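Local coordinates for CELL WALL surface anchor family protein (Streptococcus pneumoniae, PDB 2WW8) that serves as the adhesin of the pneumococcal pilus and probably mediates attachment of the bacterium to host cells, at residues G48-K53 against S92-G97; E139-Q144 against R719-Y724; G603-L608 against R681-F686. All blocks are in the same frame, centred on the assembly; numbering follows the deposited sequence. Where two conformers were deposited one is given.

Contact 1: residues G48-K53 against S92-G97; sequences GKVVIK and SNIKPG
G48 and I94 form an antiparallel hydrogen-bonded pair at the start of strand 48-55, with G48 N bonded to I94 O at 2.8 Å and I94 N to G48 O at 3.0 Å. G48 O also accepts from a water that in turn takes the N-H of N93, so N93, whose own N points poorly at that oxygen, is tied to it indirectly. The side chain of I94 does most of the touching. With CG1 anti to the carbonyl carbon (chi1 -47°), it reaches along strand 48-55 from G48 toward V50: CG1 passes G48 O, and CD1 packs on K49 CA at 3.5 Å. The same methyl meets CG1 of V50 at 4.2 Å, while beyond the contact I94 packs on L69 and Y99. K49 sends its ammonium elsewhere, to a salt bridge with E139. Because N93, with its left-handed backbone, and I94 both face G48, the pairing is a G1 beta bulge, set where the chain turns a corner between the two sheets of a prealbumin-like domain.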
loop_
_atom_site.group_PDB
_atom_site.type_symbol
_atom_site.label_atom_id
_atom_site.label_comp_id
_atom_site.label_asym_id
_atom_site.label_seq_id
_atom_site.Cartn_x
_atom_site.Cartn_y
_atom_site.Cartn_z
ATOM N N GLY A 48 -26.159 -27.284 12.571
ATOM C CA GLY A 48 -27.557 -26.846 12.509
ATOM C C GLY A 48 -28.098 -26.232 13.794
ATOM O O GLY A 48 -27.596 -26.530 14.874
ATOM N N LYS A 49 -29.101 -25.363 13.691
ATOM C CA LYS A 49 -29.715 -24.706 14.847
ATOM C C LYS A 49 -31.143 -24.224 14.596
ATOM O O LYS A 49 -31.423 -23.653 13.542
ATOM C CB LYS A 49 -28.888 -23.530 15.352
ATOM C CG LYS A 49 -29.536 -22.829 16.536
ATOM C CD LYS A 49 -28.792 -21.570 16.872
ATOM C CE LYS A 49 -29.288 -20.921 18.128
ATOM N NZ LYS A 49 -28.250 -20.007 18.690
ATOM N N VAL A 50 -32.037 -24.446 15.559
ATOM C CA VAL A 50 -33.415 -23.947 15.486
ATOM C C VAL A 50 -33.912 -23.519 16.868
ATOM O O VAL A 50 -33.550 -24.130 17.872
ATOM C CB VAL A 50 -34.365 -24.950 14.792
ATOM C CG1 VAL A 50 -34.571 -26.215 15.635
ATOM C CG2 VAL A 50 -35.684 -24.274 14.434
ATOM N N VAL A 51 -34.701 -22.455 16.927
ATOM C CA VAL A 51 -35.163 -21.908 18.199
ATOM C C VAL A 51 -36.704 -21.786 18.136
ATOM O O VAL A 51 -37.247 -21.411 17.088
ATOM C CB VAL A 51 -34.445 -20.548 18.500
ATOM C CG1 VAL A 51 -35.075 -19.777 19.671
ATOM C CG2 VAL A 51 -32.924 -20.730 18.692
ATOM N N ILE A 52 -37.408 -22.132 19.221
ATOM C CA ILE A 52 -38.873 -21.986 19.294
ATOM C C ILE A 52 -39.314 -21.106 20.458
ATOM O O ILE A 52 -38.931 -21.336 21.603
ATOM C CB ILE A 52 -39.662 -23.305 19.393
ATOM C CG1 ILE A 52 -39.222 -24.338 18.349
ATOM C CG2 ILE A 52 -41.134 -23.022 19.145
ATOM C CD1 ILE A 52 -38.218 -25.370 18.864
ATOM N N LYS A 53 -40.101 -20.090 20.124
ATOM C CA LYS A 53 -40.745 -19.207 21.088
ATOM C C LYS A 53 -42.234 -19.549 21.124
ATOM O O LYS A 53 -42.805 -19.885 20.071
ATOM C CB LYS A 53 -40.625 -17.731 20.691
ATOM C CG LYS A 53 -39.266 -17.108 20.928
ATOM C CD LYS A 53 -39.318 -15.608 20.705
ATOM C CE LYS A 53 -38.036 -14.995 21.226
ATOM N NZ LYS A 53 -38.265 -13.552 21.515
ATOM N N SER A 92 -29.196 -26.769 19.507
ATOM C CA SER A 92 -27.876 -26.456 18.947
ATOM C C SER A 92 -27.236 -27.677 18.279
ATOM O O SER A 92 -27.759 -28.784 18.387
ATOM C CB SER A 92 -26.951 -26.043 20.093
ATOM O OG SER A 92 -27.426 -24.864 20.709
ATOM N N ASN A 93 -26.108 -27.512 17.595
ATOM C CA ASN A 93 -25.318 -28.666 17.177
ATOM C C ASN A 93 -26.040 -29.811 16.466
ATOM O O ASN A 93 -25.796 -31.000 16.710
ATOM C CB ASN A 93 -24.550 -29.186 18.382
ATOM C CG ASN A 93 -23.559 -28.172 18.866
ATOM O OD1 ASN A 93 -23.926 -27.130 19.406
ATOM N ND2 ASN A 93 -22.283 -28.452 18.635
ATOM N N ILE A 94 -26.936 -29.425 15.564
ATOM C CA ILE A 94 -27.783 -30.376 14.870
ATOM C C ILE A 94 -27.037 -30.835 13.625
ATOM O O ILE A 94 -26.508 -30.035 12.850
ATOM C CB ILE A 94 -29.176 -29.782 14.548
ATOM C CG1 ILE A 94 -29.772 -29.066 15.767
ATOM C CG2 ILE A 94 -30.106 -30.858 13.995
ATOM C CD1 ILE A 94 -30.826 -28.011 15.434
ATOM N N LYS A 95 -26.995 -32.146 13.451
ATOM C CA LYS A 95 -26.234 -32.749 12.379
ATOM C C LYS A 95 -27.069 -32.737 11.114
ATOM O O LYS A 95 -28.293 -32.770 11.182
ATOM C CB LYS A 95 -25.859 -34.175 12.755
ATOM C CG LYS A 95 -24.966 -34.226 13.978
ATOM C CD LYS A 95 -24.983 -35.632 14.531
ATOM C CE LYS A 95 -23.993 -35.811 15.671
ATOM N NZ LYS A 95 -24.551 -36.906 16.505
ATOM N N PRO A 96 -26.402 -32.650 9.954
ATOM C CA PRO A 96 -27.011 -32.836 8.636
ATOM C C PRO A 96 -28.130 -33.892 8.639
ATOM O O PRO A 96 -27.998 -34.895 9.332
ATOM C CB PRO A 96 -25.825 -33.331 7.800
ATOM C CG PRO A 96 -24.612 -32.686 8.448
ATOM C CD PRO A 96 -24.978 -32.277 9.856
ATOM N N GLY A 97 -29.211 -33.692 7.887
ATOM C CA GLY A 97 -30.313 -34.652 7.851
ATOM C C GLY A 97 -31.692 -34.039 8.016
ATOM O O GLY A 97 -31.857 -32.812 7.968
HETATM O O HOH W 1 -25.673 -25.022 16.256
#

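Contact 2: residues E139-Q144 against R719-Y724; sequences EALSDQ and RDVRKY
R719 meets S142 end-on with two nitrogens, one to each of two oxygens. NH2 gives the shorter bond, 2.9 Å to S142 O, with the acceptor near the guanidinium plane; NH1 reaches S142 OG at 3.2 Å, almost exactly in that plane, and adds a weak bond to S142 O. The serine hydroxyl is brought to NH1 by a first torsion of 75°, which sets OG between the backbone N and the carbonyl carbon. Over one face of the guanidinium lies L141 CD2, 3.7 Å above the plane and offset toward its rim. That methyl also packs on V721 CB at 3.6 Å, so one leucine branch bridges the cationic and the apolar halves of the contact. The two methyls of V721 divide their work: CG1 lies against E139 O, while CG2 approaches A140 O and, at 3.5 Å, the CG of E139.

Both segments are irregular linkers running in broadly opposite directions, 143° apart. One follows strand 135-137 and the other leads into strand 724-730, neighbours in one four-stranded sheet, so that more than 570 residues are inserted between two adjacent strands. At that end E139 bends at chi2: OE1 accepts from A140 N through its anti lone pair, and OE2 lies 3.4 Å from Y724 CD2, with the carboxylate and ring planes 42° apart. Farther out, NE of R719 bonds to H172 O and NH1 to N689 O, fixing the rotation of the guanidinium, while Q171 supplies a further donor to S142 O. D720 OD1 forms a salt bridge with K173.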
loop_
_atom_site.group_PDB
_atom_site.type_symbol
_atom_site.label_atom_id
_atom_site.label_comp_id
_atom_site.label_asym_id
_atom_site.label_seq_id
_atom_site.Cartn_x
_atom_site.Cartn_y
_atom_site.Cartn_z
ATOM N N GLU A 139 -26.938 -14.293 14.270
ATOM C CA GLU A 139 -26.042 -15.115 15.060
ATOM C C GLU A 139 -24.675 -14.420 15.227
ATOM O O GLU A 139 -24.255 -13.676 14.339
ATOM C CB GLU A 139 -25.906 -16.450 14.333
ATOM C CG GLU A 139 -25.069 -17.466 15.069
ATOM C CD GLU A 139 -25.706 -17.845 16.393
ATOM O OE1 GLU A 139 -25.442 -17.145 17.401
ATOM O OE2 GLU A 139 -26.469 -18.834 16.400
ATOM N N ALA A 140 -23.994 -14.646 16.351
ATOM C CA ALA A 140 -22.706 -14.036 16.648
ATOM C C ALA A 140 -21.623 -14.810 15.912
ATOM O O ALA A 140 -21.727 -16.024 15.751
ATOM C CB ALA A 140 -22.433 -14.064 18.136
ATOM N N LEU A 141 -20.601 -14.097 15.446
ATOM C CA LEU A 141 -19.469 -14.711 14.736
ATOM C C LEU A 141 -18.534 -15.367 15.744
ATOM O O LEU A 141 -18.469 -14.912 16.883
ATOM C CB LEU A 141 -18.714 -13.641 13.969
ATOM C CG LEU A 141 -19.194 -13.235 12.577
ATOM C CD1 LEU A 141 -18.473 -11.980 12.245
ATOM C CD2 LEU A 141 -18.857 -14.303 11.547
ATOM N N SER A 142 -17.853 -16.450 15.384
ATOM C CA SER A 142 -16.887 -17.046 16.301
ATOM C C SER A 142 -15.610 -16.192 16.410
ATOM O O SER A 142 -15.360 -15.319 15.564
ATOM C CB SER A 142 -16.549 -18.468 15.849
ATOM O OG SER A 142 -15.688 -18.471 14.710
ATOM N N ASP A 143 -14.801 -16.465 17.434
ATOM C CA ASP A 143 -13.503 -15.808 17.641
ATOM C C ASP A 143 -12.277 -16.589 17.137
ATOM O O ASP A 143 -11.150 -16.339 17.591
ATOM C CB ASP A 143 -13.315 -15.423 19.121
ATOM C CG ASP A 143 -13.149 -16.637 20.034
ATOM O OD1 ASP A 143 -13.260 -17.793 19.552
ATOM O OD2 ASP A 143 -12.905 -16.427 21.250
ATOM N N GLN A 144 -12.510 -17.510 16.202
ATOM C CA GLN A 144 -11.466 -18.290 15.529
ATOM C C GLN A 144 -10.950 -17.687 14.218
ATOM O O GLN A 144 -11.708 -17.479 13.276
ATOM C CB GLN A 144 -11.975 -19.709 15.253
ATOM C CG GLN A 144 -12.377 -20.428 16.530
ATOM C CD GLN A 144 -11.183 -20.716 17.420
ATOM O OE1 GLN A 144 -11.102 -20.220 18.545
ATOM N NE2 GLN A 144 -10.247 -21.519 16.920
ATOM N N ARG A 719 -15.553 -14.545 5.483
ATOM C CA ARG A 719 -16.523 -15.489 6.033
ATOM C C ARG A 719 -17.837 -14.800 6.361
ATOM O O ARG A 719 -17.944 -13.572 6.268
ATOM C CB ARG A 719 -15.994 -16.111 7.328
ATOM C CG ARG A 719 -15.763 -15.042 8.391
ATOM C CD ARG A 719 -15.579 -15.685 9.732
ATOM N NE ARG A 719 -15.238 -14.737 10.783
ATOM C CZ ARG A 719 -15.158 -15.095 12.055
ATOM N NH1 ARG A 719 -15.402 -16.359 12.367
ATOM N NH2 ARG A 719 -14.850 -14.204 12.986
ATOM N N ASP A 720 -18.828 -15.595 6.761
ATOM C CA ASP A 720 -20.079 -15.070 7.320
ATOM C C ASP A 720 -20.608 -16.083 8.337
ATOM O O ASP A 720 -20.082 -17.200 8.405
ATOM C CB ASP A 720 -21.157 -14.794 6.261
ATOM C CG ASP A 720 -22.245 -13.827 6.758
ATOM O OD1 ASP A 720 -22.114 -13.206 7.840
ATOM O OD2 ASP A 720 -23.265 -13.681 6.065
ATOM N N VAL A 721 -21.609 -15.683 9.121
ATOM C CA VAL A 721 -22.198 -16.583 10.118
ATOM C C VAL A 721 -23.663 -16.745 9.725
ATOM O O VAL A 721 -24.351 -15.750 9.461
ATOM C CB VAL A 721 -22.035 -16.072 11.580
ATOM C CG1 VAL A 721 -22.650 -14.691 11.782
ATOM C CG2 VAL A 721 -22.686 -17.034 12.582
ATOM N N ARG A 722 -24.131 -17.982 9.627
ATOM C CA ARG A 722 -25.460 -18.182 9.085
ATOM C C ARG A 722 -26.529 -17.807 10.122
ATOM O O ARG A 722 -26.342 -18.020 11.324
ATOM C CB ARG A 722 -25.578 -19.629 8.659
ATOM C CG ARG A 722 -26.550 -19.839 7.543
ATOM C CD ARG A 722 -26.323 -21.297 7.205
ATOM N NE ARG A 722 -25.421 -21.437 6.074
ATOM C CZ ARG A 722 -25.764 -21.003 4.870
ATOM N NH1 ARG A 722 -26.950 -20.418 4.730
ATOM N NH2 ARG A 722 -24.939 -21.125 3.836
ATOM N N LYS A 723 -27.623 -17.210 9.664
ATOM C CA LYS A 723 -28.768 -16.941 10.549
ATOM C C LYS A 723 -29.565 -18.200 10.873
ATOM O O LYS A 723 -29.645 -19.147 10.078
ATOM C CB LYS A 723 -29.699 -15.894 9.953
ATOM C CG LYS A 723 -29.142 -14.497 10.078
ATOM C CD LYS A 723 -29.829 -13.637 9.059
ATOM C CE LYS A 723 -29.146 -12.294 8.895
ATOM N NZ LYS A 723 -30.272 -11.313 8.734
ATOM N N TYR A 724 -30.157 -18.212 12.059
ATOM C CA TYR A 724 -30.936 -19.388 12.437
ATOM C C TYR A 724 -32.432 -19.075 12.404
ATOM O O TYR A 724 -32.836 -17.942 12.659
ATOM C CB TYR A 724 -30.468 -19.987 13.772
ATOM C CG TYR A 724 -30.698 -19.053 14.918
ATOM C CD1 TYR A 724 -31.969 -18.940 15.488
ATOM C CD2 TYR A 724 -29.664 -18.267 15.410
ATOM C CE1 TYR A 724 -32.202 -18.066 16.522
ATOM C CE2 TYR A 724 -29.887 -17.390 16.462
ATOM C CZ TYR A 724 -31.162 -17.309 17.008
ATOM O OH TYR A 724 -31.429 -16.446 18.039
#

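Contact 3: residues G603-L608 against R681-F686; sequences GELIDL and RLNDEF
N683 holds its CG anti to the backbone N (chi1 -179°) and D607 its CG anti to the carbonyl carbon (chi1 -51°), a pair of settings that brings amide and carboxylate together beside the strands. ND2 of N683 donates at 3.0 Å to OD2 of D607, which accepts on its syn lone pair, although the two flat groups stand 78° apart. The other end of the amide is also engaged: OD1 accepts from E685 N at 2.8 Å, an Asx turn, so both ends of the group are held and its rotation is fixed.

Alongside these side chains, the backbones form a short antiparallel ladder. D607 and R681 are the hydrogen-bonded pair, with D607 N to R681 O at 2.9 Å, and I606 and L682 the non-hydrogen-bonded one. Past it, N683 N bonds to L605 O at 2.9 Å. The ladder joins strand 606-608 to the end of strand 673-682 in the Ig-like domain of this tip pilin, with a type II turn leading in from G603 and a type I turn leading out through F686.

L605 lies across the second turn, its CD1 3.7 Å from both F686 CA and E685 O and its CD2 near OD1 of N683. From the opposite strand, L682 CD1 comes to 3.3 Å from L605 O. R681 extends past the asparagine and grips OD1 of D684 end-on with NH1 and NH2 in a salt bridge, while its NH2 also forms one with D201. On the other side of the ladder, I606 and L682 both pack on I718.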
loop_
_atom_site.group_PDB
_atom_site.type_symbol
_atom_site.label_atom_id
_atom_site.label_comp_id
_atom_site.label_asym_id
_atom_site.label_seq_id
_atom_site.Cartn_x
_atom_site.Cartn_y
_atom_site.Cartn_z
ATOM N N GLY A 603 -11.606 -18.299 -5.487
ATOM C CA GLY A 603 -11.723 -19.388 -4.477
ATOM C C GLY A 603 -13.025 -20.189 -4.519
ATOM O O GLY A 603 -14.035 -19.692 -5.051
ATOM N N GLU A 604 -13.022 -21.424 -3.994
ATOM C CA GLU A 604 -14.251 -22.178 -3.685
ATOM C C GLU A 604 -15.242 -21.263 -2.970
ATOM O O GLU A 604 -14.861 -20.584 -2.014
ATOM C CB GLU A 604 -13.914 -23.346 -2.747
ATOM C CG GLU A 604 -15.085 -24.014 -2.014
ATOM C CD GLU A 604 -14.673 -25.209 -1.170
ATOM O OE1 GLU A 604 -13.460 -25.524 -1.145
ATOM O OE2 GLU A 604 -15.569 -25.823 -0.539
ATOM N N LEU A 605 -16.495 -21.269 -3.415
ATOM C CA LEU A 605 -17.552 -20.464 -2.843
ATOM C C LEU A 605 -17.326 -18.958 -2.850
ATOM O O LEU A 605 -17.837 -18.285 -1.941
ATOM C CB LEU A 605 -17.849 -20.962 -1.423
ATOM C CG LEU A 605 -18.429 -22.375 -1.337
ATOM C CD1 LEU A 605 -19.143 -22.485 -0.016
ATOM C CD2 LEU A 605 -19.425 -22.646 -2.462
ATOM N N ILE A 606 -16.556 -18.468 -3.837
ATOM C CA ILE A 606 -16.301 -17.043 -4.083
ATOM C C ILE A 606 -16.818 -16.781 -5.498
ATOM O O ILE A 606 -16.340 -17.428 -6.439
ATOM C CB ILE A 606 -14.792 -16.701 -4.034
ATOM C CG1 ILE A 606 -14.190 -17.073 -2.663
ATOM C CG2 ILE A 606 -14.564 -15.231 -4.420
ATOM C CD1 ILE A 606 -14.546 -16.112 -1.510
ATOM N N ASP A 607 -17.843 -15.928 -5.626
ATOM C CA ASP A 607 -18.342 -15.540 -6.946
ATOM C C ASP A 607 -17.892 -14.148 -7.385
ATOM O O ASP A 607 -18.132 -13.164 -6.701
ATOM C CB ASP A 607 -19.871 -15.573 -7.003
ATOM C CG ASP A 607 -20.460 -16.885 -6.496
ATOM O OD1 ASP A 607 -19.991 -17.954 -6.962
ATOM O OD2 ASP A 607 -21.394 -16.856 -5.654
ATOM N N LEU A 608 -17.207 -14.083 -8.522
ATOM C CA LEU A 608 -16.880 -12.827 -9.187
ATOM C C LEU A 608 -18.214 -12.126 -9.526
ATOM O O LEU A 608 -19.135 -12.792 -10.025
ATOM C CB LEU A 608 -16.139 -13.101 -10.497
ATOM C CG LEU A 608 -15.592 -11.903 -11.309
ATOM C CD1 LEU A 608 -14.580 -11.030 -10.656
ATOM C CD2 LEU A 608 -14.972 -12.505 -12.575
ATOM N N ARG A 681 -18.255 -11.765 -4.062
ATOM C CA ARG A 681 -19.248 -12.038 -3.069
ATOM C C ARG A 681 -19.067 -13.485 -2.590
ATOM O O ARG A 681 -18.936 -14.439 -3.396
ATOM C CB ARG A 681 -20.633 -11.867 -3.715
ATOM C CG ARG A 681 -21.796 -11.956 -2.692
ATOM C CD ARG A 681 -23.146 -11.834 -3.398
ATOM N NE ARG A 681 -24.215 -11.876 -2.404
ATOM C CZ ARG A 681 -24.911 -12.966 -2.104
ATOM N NH1 ARG A 681 -24.653 -14.119 -2.715
ATOM N NH2 ARG A 681 -25.866 -12.912 -1.179
ATOM N N LEU A 682 -19.140 -13.641 -1.270
ATOM C CA LEU A 682 -19.288 -14.981 -0.713
ATOM C C LEU A 682 -20.563 -15.684 -1.202
ATOM O O LEU A 682 -21.671 -15.147 -1.140
ATOM C CB LEU A 682 -19.238 -14.920 0.816
ATOM C CG LEU A 682 -19.268 -16.246 1.571
ATOM C CD1 LEU A 682 -18.114 -17.173 1.192
ATOM C CD2 LEU A 682 -19.275 -15.938 3.068
ATOM N N ASN A 683 -20.400 -16.893 -1.727
ATOM C CA ASN A 683 -21.523 -17.664 -2.198
ATOM C C ASN A 683 -22.499 -18.057 -1.079
ATOM O O ASN A 683 -22.100 -18.323 0.053
ATOM C CB ASN A 683 -21.013 -18.898 -2.927
ATOM C CG ASN A 683 -22.146 -19.726 -3.450
ATOM O OD1 ASN A 683 -22.706 -20.542 -2.722
ATOM N ND2 ASN A 683 -22.528 -19.491 -4.705
ATOM N N ASP A 684 -23.781 -18.096 -1.400
ATOM C CA ASP A 684 -24.813 -18.401 -0.414
ATOM C C ASP A 684 -24.665 -19.736 0.310
ATOM O O ASP A 684 -25.328 -19.900 1.329
ATOM C CB ASP A 684 -26.197 -18.387 -1.059
ATOM C CG ASP A 684 -26.760 -16.994 -1.180
ATOM O OD1 ASP A 684 -26.113 -16.028 -0.704
ATOM O OD2 ASP A 684 -27.879 -16.892 -1.741
ATOM N N GLU A 685 -23.837 -20.666 -0.187
ATOM C CA GLU A 685 -23.804 -22.022 0.382
ATOM C C GLU A 685 -22.679 -22.148 1.405
ATOM O O GLU A 685 -22.319 -23.261 1.791
ATOM C CB GLU A 685 -23.733 -23.150 -0.676
ATOM C CG GLU A 685 -24.826 -23.118 -1.752
ATOM C CD GLU A 685 -26.218 -23.487 -1.258
ATOM O OE1 GLU A 685 -26.377 -24.576 -0.653
ATOM O OE2 GLU A 685 -27.162 -22.693 -1.498
ATOM N N PHE A 686 -22.124 -21.005 1.814
ATOM C CA PHE A 686 -21.018 -21.003 2.777
ATOM C C PHE A 686 -21.288 -21.850 4.009
ATOM O O PHE A 686 -22.439 -22.034 4.421
ATOM C CB PHE A 686 -20.637 -19.594 3.260
ATOM C CG PHE A 686 -21.732 -18.862 4.025
ATOM C CD1 PHE A 686 -22.685 -18.108 3.345
ATOM C CD2 PHE A 686 -21.777 -18.909 5.419
ATOM C CE1 PHE A 686 -23.674 -17.410 4.026
ATOM C CE2 PHE A 686 -22.777 -18.242 6.136
ATOM C CZ PHE A 686 -23.747 -17.501 5.439
#

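In space the three contacts lie in a row, 1-2-3, at the junction between the prealbumin-like and Ig-like domains, though in sequence both segments of contact 3 come between those of contact 2. Contacts 1 and 2 have centres 15 Å apart and share a salt bridge, K49 NZ to E139 OE2 at 3.1 Å, while the ring of Y724 packs against both K49 and V51. Contacts 2 and 3, with centres 16 Å apart, are joined through R722, whose NH2 lies 2.7 Å from F686 O and also probably bonds to D684 O. Contacts 1 and 3 do not touch, their nearest atoms being about 10 Å apart. Contact 3 lies near a bound calcium ion, about 13 Å from the side chain of D607.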